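Long-range contact in Ufm1-specific protease (Caenorhabditis elegans, PDB 5EJJ), which cleaves the peptide bond at the C-terminal glycine of the ubiquitin-like modifier UFM-1 as a thiol protease, and is required to localise some odorant receptors to olfactory cilia: residues I173-D187 / F245-Y257. Numbering follows the deposited sequence.
Sequences IREQKPEAAQQKYLD and FPAFFGDSSLDLY
The capped N-terminus of a helix, where S252 and D255 form a capping box, is wrapped by the loop 173-187, which meets it chiefly at S253. Two bonds converge on S253 OG: it donates to Q176 OE1 at 2.9 Å, on a carbonyl lone pair, and accepts from Q182 N along a nearly straight line (167°). S253 N returns a bond to Q182 O, reaching it from above the carbonyl plane at 3.1 Å, while S253 CB rests over one face of Y185.

Farther along the helix, chi1 of 157° swings the Y257 ring away from its own backbone N and lays one face against E175, whose CA sits 3.6 Å from the ring centroid in a CH-pi contact. An alanine in place of Y257 would probably leave E175 CA without that partner and the carbonyl of F160 without the phenol hydroxyl. I173 CG2 packs on Y257 CA, and its CD1 meets the F245 ring edge in plane.

At the far end, D187 OD1 accepts from G250 N at 2.7 Å, and its carboxylate stacks at 25° on the F249 ring.

The loop leaves edge strand 171-173 and, before helix 187-190, packs against the start of helix 253-280, which follows the other outermost strand, 235-247; from strand 199-205, F202 touches I173 and I200 touches L186.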
loop_
_atom_site.group_PDB
_atom_site.type_symbol
_atom_site.label_atom_id
_atom_site.label_comp_id
_atom_site.label_asym_id
_atom_site.label_seq_id
_atom_site.Cartn_x
_atom_site.Cartn_y
_atom_site.Cartn_z
ATOM N N ILE A 173 16.182 -21.204 2.694
ATOM C CA ILE A 173 16.892 -20.507 1.625
ATOM C C ILE A 173 18.325 -20.211 2.060
ATOM O O ILE A 173 18.569 -19.680 3.149
ATOM C CB ILE A 173 16.174 -19.216 1.187
ATOM C CG1 ILE A 173 14.727 -19.522 0.822
ATOM C CG2 ILE A 173 16.880 -18.580 -0.023
ATOM C CD1 ILE A 173 13.846 -18.328 0.956
ATOM N N ARG A 174 19.266 -20.557 1.193
ATOM C CA ARG A 174 20.670 -20.594 1.554
ATOM C C ARG A 174 21.387 -20.689 0.240
ATOM O O ARG A 174 20.795 -21.122 -0.732
ATOM C CB ARG A 174 20.940 -21.851 2.363
ATOM C CG ARG A 174 22.137 -21.808 3.327
ATOM C CD ARG A 174 22.517 -23.224 3.805
ATOM N NE ARG A 174 22.546 -24.115 2.637
ATOM C CZ ARG A 174 21.589 -24.987 2.309
ATOM N NH1 ARG A 174 20.503 -25.136 3.075
ATOM N NH2 ARG A 174 21.730 -25.719 1.207
ATOM N N GLU A 175 22.640 -20.257 0.193
ATOM C CA GLU A 175 23.447 -20.377 -1.019
ATOM C C GLU A 175 23.596 -21.862 -1.344
ATOM O O GLU A 175 23.419 -22.710 -0.471
ATOM C CB GLU A 175 24.804 -19.702 -0.831
ATOM C CG GLU A 175 25.638 -19.559 -2.085
ATOM C CD GLU A 175 27.120 -19.333 -1.775
ATOM O OE1 GLU A 175 27.534 -19.531 -0.600
ATOM O OE2 GLU A 175 27.873 -18.960 -2.706
ATOM N N GLN A 176 23.891 -22.168 -2.604
ATOM C CA GLN A 176 23.783 -23.523 -3.150
ATOM C C GLN A 176 24.459 -23.541 -4.507
ATOM O O GLN A 176 24.345 -22.575 -5.270
ATOM C CB GLN A 176 22.315 -23.892 -3.390
ATOM C CG GLN A 176 21.604 -24.692 -2.298
ATOM C CD GLN A 176 20.124 -24.912 -2.628
ATOM O OE1 GLN A 176 19.555 -24.223 -3.494
ATOM N NE2 GLN A 176 19.497 -25.878 -1.948
ATOM N N LYS A 177 25.147 -24.636 -4.823
ATOM C CA LYS A 177 25.649 -24.838 -6.182
ATOM C C LYS A 177 24.416 -24.997 -7.078
ATOM O O LYS A 177 23.409 -25.575 -6.639
ATOM C CB LYS A 177 26.531 -26.091 -6.265
ATOM C CG LYS A 177 27.496 -26.302 -5.088
ATOM C CD LYS A 177 27.642 -27.797 -4.762
ATOM C CE LYS A 177 28.630 -28.067 -3.623
ATOM N NZ LYS A 177 28.614 -29.508 -3.194
ATOM N N PRO A 178 24.475 -24.465 -8.319
ATOM C CA PRO A 178 23.349 -24.531 -9.265
ATOM C C PRO A 178 22.688 -25.914 -9.344
ATOM O O PRO A 178 21.462 -26.000 -9.277
ATOM C CB PRO A 178 23.998 -24.145 -10.599
ATOM C CG PRO A 178 25.048 -23.176 -10.199
ATOM C CD PRO A 178 25.597 -23.679 -8.869
ATOM N N GLU A 179 23.490 -26.971 -9.448
ATOM C CA GLU A 179 22.966 -28.332 -9.495
ATOM C C GLU A 179 22.098 -28.701 -8.299
ATOM O O GLU A 179 21.285 -29.613 -8.389
ATOM C CB GLU A 179 24.100 -29.345 -9.610
ATOM C CG GLU A 179 25.121 -29.262 -8.497
ATOM C CD GLU A 179 26.295 -28.374 -8.864
ATOM O OE1 GLU A 179 26.134 -27.523 -9.779
ATOM O OE2 GLU A 179 27.376 -28.541 -8.246
ATOM N N ALA A 180 22.268 -28.000 -7.183
ATOM C CA ALA A 180 21.591 -28.377 -5.942
ATOM C C ALA A 180 20.192 -27.806 -5.906
ATOM O O ALA A 180 19.427 -28.059 -4.963
ATOM C CB ALA A 180 22.382 -27.899 -4.745
ATOM N N ALA A 181 19.872 -27.045 -6.952
ATOM C CA ALA A 181 18.651 -26.241 -7.006
ATOM C C ALA A 181 17.399 -27.087 -6.938
ATOM O O ALA A 181 17.247 -28.046 -7.694
ATOM C CB ALA A 181 18.633 -25.378 -8.259
ATOM N N GLN A 182 16.508 -26.722 -6.028
ATOM C CA GLN A 182 15.214 -27.379 -5.909
ATOM C C GLN A 182 14.143 -26.565 -6.655
ATOM O O GLN A 182 13.675 -25.540 -6.158
ATOM C CB GLN A 182 14.855 -27.546 -4.428
ATOM C CG GLN A 182 16.083 -27.792 -3.530
ATOM C CD GLN A 182 15.759 -27.800 -2.029
ATOM O OE1 GLN A 182 16.305 -26.996 -1.261
ATOM N NE2 GLN A 182 14.885 -28.724 -1.603
ATOM N N GLN A 183 13.765 -27.017 -7.845
ATOM C CA GLN A 183 12.759 -26.328 -8.658
ATOM C C GLN A 183 11.405 -26.135 -7.966
ATOM O O GLN A 183 11.074 -26.843 -7.015
ATOM C CB GLN A 183 12.565 -27.085 -9.959
ATOM C CG GLN A 183 13.855 -27.243 -10.732
ATOM C CD GLN A 183 14.410 -25.905 -11.161
ATOM O OE1 GLN A 183 13.644 -24.984 -11.464
ATOM N NE2 GLN A 183 15.745 -25.779 -11.182
ATOM N N LYS A 184 10.631 -25.162 -8.441
ATOM C CA LYS A 184 9.272 -24.935 -7.926
ATOM C C LYS A 184 9.194 -24.840 -6.393
ATOM O O LYS A 184 8.164 -25.179 -5.787
ATOM C CB LYS A 184 8.330 -26.033 -8.428
ATOM C CG LYS A 184 8.618 -26.452 -9.862
ATOM C CD LYS A 184 7.498 -26.090 -10.815
ATOM C CE LYS A 184 8.017 -26.033 -12.258
ATOM N NZ LYS A 184 7.900 -24.656 -12.865
ATOM N N TYR A 185 10.274 -24.341 -5.790
ATOM C CA TYR A 185 10.511 -24.516 -4.368
ATOM C C TYR A 185 9.402 -24.000 -3.452
ATOM O O TYR A 185 9.175 -24.585 -2.403
ATOM C CB TYR A 185 11.900 -24.000 -3.965
ATOM C CG TYR A 185 12.284 -24.335 -2.532
ATOM C CD1 TYR A 185 12.258 -23.364 -1.542
ATOM C CD2 TYR A 185 12.661 -25.617 -2.166
ATOM C CE1 TYR A 185 12.594 -23.655 -0.230
ATOM C CE2 TYR A 185 13.002 -25.918 -0.850
ATOM C CZ TYR A 185 12.965 -24.930 0.118
ATOM O OH TYR A 185 13.293 -25.208 1.440
ATOM N N LEU A 186 8.694 -22.939 -3.824
ATOM C CA LEU A 186 7.576 -22.499 -2.963
ATOM C C LEU A 186 6.214 -22.416 -3.658
ATOM O O LEU A 186 5.290 -21.762 -3.125
ATOM C CB LEU A 186 7.840 -21.148 -2.273
ATOM C CG LEU A 186 8.998 -20.857 -1.335
ATOM C CD1 LEU A 186 10.228 -20.642 -2.169
ATOM C CD2 LEU A 186 8.697 -19.603 -0.556
ATOM N N ASP A 187 6.090 -23.079 -4.812
ATOM C CA ASP A 187 4.881 -22.995 -5.622
ATOM C C ASP A 187 3.602 -23.190 -4.830
ATOM O O ASP A 187 2.618 -22.481 -5.046
ATOM C CB ASP A 187 4.942 -23.972 -6.768
ATOM C CG ASP A 187 5.848 -23.501 -7.865
ATOM O OD1 ASP A 187 6.620 -22.555 -7.609
ATOM O OD2 ASP A 187 5.799 -24.071 -8.982
ATOM N N PHE A 245 11.281 -9.736 0.006
ATOM C CA PHE A 245 11.552 -10.065 -1.393
ATOM C C PHE A 245 10.470 -10.973 -1.993
ATOM O O PHE A 245 9.903 -11.812 -1.293
ATOM C CB PHE A 245 12.928 -10.685 -1.548
ATOM C CG PHE A 245 13.102 -12.010 -0.855
ATOM C CD1 PHE A 245 13.455 -12.070 0.489
ATOM C CD2 PHE A 245 12.977 -13.206 -1.563
ATOM C CE1 PHE A 245 13.660 -13.298 1.121
ATOM C CE2 PHE A 245 13.174 -14.442 -0.932
ATOM C CZ PHE A 245 13.516 -14.483 0.415
ATOM N N PRO A 246 10.158 -10.786 -3.287
ATOM C CA PRO A 246 9.097 -11.554 -3.936
ATOM C C PRO A 246 9.390 -13.034 -4.172
ATOM O O PRO A 246 10.459 -13.391 -4.640
ATOM C CB PRO A 246 8.927 -10.840 -5.277
ATOM C CG PRO A 246 10.157 -10.112 -5.468
ATOM C CD PRO A 246 10.593 -9.674 -4.137
ATOM N N ALA A 247 8.404 -13.868 -3.836
ATOM C CA ALA A 247 8.344 -15.287 -4.193
ATOM C C ALA A 247 7.386 -15.453 -5.369
ATOM O O ALA A 247 6.163 -15.362 -5.192
ATOM C CB ALA A 247 7.808 -16.063 -3.023
ATOM N N PHE A 248 7.914 -15.673 -6.568
ATOM C CA PHE A 248 7.043 -15.826 -7.728
ATOM C C PHE A 248 6.783 -17.303 -7.982
ATOM O O PHE A 248 7.666 -18.140 -7.777
ATOM C CB PHE A 248 7.654 -15.173 -8.969
ATOM C CG PHE A 248 7.747 -13.685 -8.884
ATOM C CD1 PHE A 248 6.599 -12.909 -8.889
ATOM C CD2 PHE A 248 8.975 -13.059 -8.801
ATOM C CE1 PHE A 248 6.668 -11.539 -8.814
ATOM C CE2 PHE A 248 9.058 -11.687 -8.717
ATOM C CZ PHE A 248 7.901 -10.923 -8.724
ATOM N N PHE A 249 5.563 -17.627 -8.403
ATOM C CA PHE A 249 5.225 -19.006 -8.711
ATOM C C PHE A 249 6.143 -19.510 -9.819
ATOM O O PHE A 249 6.269 -18.876 -10.873
ATOM C CB PHE A 249 3.759 -19.122 -9.114
ATOM C CG PHE A 249 3.364 -20.493 -9.609
ATOM C CD1 PHE A 249 2.887 -21.460 -8.724
ATOM C CD2 PHE A 249 3.446 -20.811 -10.956
ATOM C CE1 PHE A 249 2.518 -22.721 -9.178
ATOM C CE2 PHE A 249 3.084 -22.053 -11.406
ATOM C CZ PHE A 249 2.620 -23.014 -10.517
ATOM N N GLY A 250 6.817 -20.623 -9.548
ATOM C CA GLY A 250 7.618 -21.292 -10.545
ATOM C C GLY A 250 9.116 -21.121 -10.429
ATOM O O GLY A 250 9.844 -21.681 -11.246
ATOM N N ASP A 251 9.608 -20.360 -9.453
ATOM C CA ASP A 251 11.078 -20.216 -9.352
ATOM C C ASP A 251 11.762 -21.154 -8.360
ATOM O O ASP A 251 11.147 -21.628 -7.404
ATOM C CB ASP A 251 11.576 -18.758 -9.220
ATOM C CG ASP A 251 10.830 -17.962 -8.166
ATOM O OD1 ASP A 251 10.810 -16.720 -8.288
ATOM O OD2 ASP A 251 10.264 -18.557 -7.223
ATOM N N SER A 252 13.038 -21.420 -8.644
ATOM C CA SER A 252 13.823 -22.425 -7.944
ATOM C C SER A 252 14.442 -21.835 -6.714
ATOM O O SER A 252 14.764 -20.653 -6.695
ATOM C CB SER A 252 14.941 -22.969 -8.846
ATOM O OG SER A 252 16.058 -22.090 -8.953
ATOM N N SER A 253 14.616 -22.670 -5.693
ATOM C CA SER A 253 15.280 -22.287 -4.443
ATOM C C SER A 253 16.517 -21.436 -4.730
ATOM O O SER A 253 16.834 -20.542 -3.964
ATOM C CB SER A 253 15.650 -23.531 -3.612
ATOM O OG SER A 253 16.766 -24.244 -4.157
ATOM N N LEU A 254 17.194 -21.689 -5.848
ATOM C CA LEU A 254 18.310 -20.839 -6.235
ATOM C C LEU A 254 17.864 -19.411 -6.545
ATOM O O LEU A 254 18.451 -18.444 -6.053
ATOM C CB LEU A 254 19.050 -21.402 -7.439
ATOM C CG LEU A 254 20.298 -20.582 -7.768
ATOM C CD1 LEU A 254 21.316 -20.681 -6.651
ATOM C CD2 LEU A 254 20.921 -21.015 -9.070
ATOM N N ASP A 255 16.835 -19.292 -7.382
ATOM C CA ASP A 255 16.263 -17.998 -7.740
ATOM C C ASP A 255 15.858 -17.246 -6.478
ATOM O O ASP A 255 16.066 -16.035 -6.386
ATOM C CB ASP A 255 15.029 -18.179 -8.634
ATOM C CG ASP A 255 15.373 -18.587 -10.074
ATOM O OD1 ASP A 255 16.310 -17.992 -10.676
ATOM O OD2 ASP A 255 14.675 -19.497 -10.606
ATOM N N LEU A 256 15.278 -17.961 -5.510
ATOM C CA LEU A 256 14.878 -17.349 -4.248
ATOM C C LEU A 256 16.076 -16.778 -3.523
ATOM O O LEU A 256 15.969 -15.776 -2.843
ATOM C CB LEU A 256 14.212 -18.358 -3.316
ATOM C CG LEU A 256 12.757 -18.791 -3.481
ATOM C CD1 LEU A 256 11.764 -17.636 -3.435
ATOM C CD2 LEU A 256 12.625 -19.550 -4.752
ATOM N N TYR A 257 17.221 -17.435 -3.640
ATOM C CA TYR A 257 18.390 -17.023 -2.875
ATOM C C TYR A 257 18.996 -15.749 -3.449
ATOM O O TYR A 257 19.278 -14.804 -2.701
ATOM C CB TYR A 257 19.421 -18.148 -2.780
ATOM C CG TYR A 257 20.828 -17.661 -2.513
ATOM C CD1 TYR A 257 21.247 -17.364 -1.216
ATOM C CD2 TYR A 257 21.741 -17.502 -3.557
ATOM C CE1 TYR A 257 22.529 -16.915 -0.970
ATOM C CE2 TYR A 257 23.015 -17.045 -3.325
ATOM C CZ TYR A 257 23.407 -16.756 -2.030
ATOM O OH TYR A 257 24.680 -16.306 -1.791
HETATM O O HOH W 1 8.870 -21.348 -6.116
#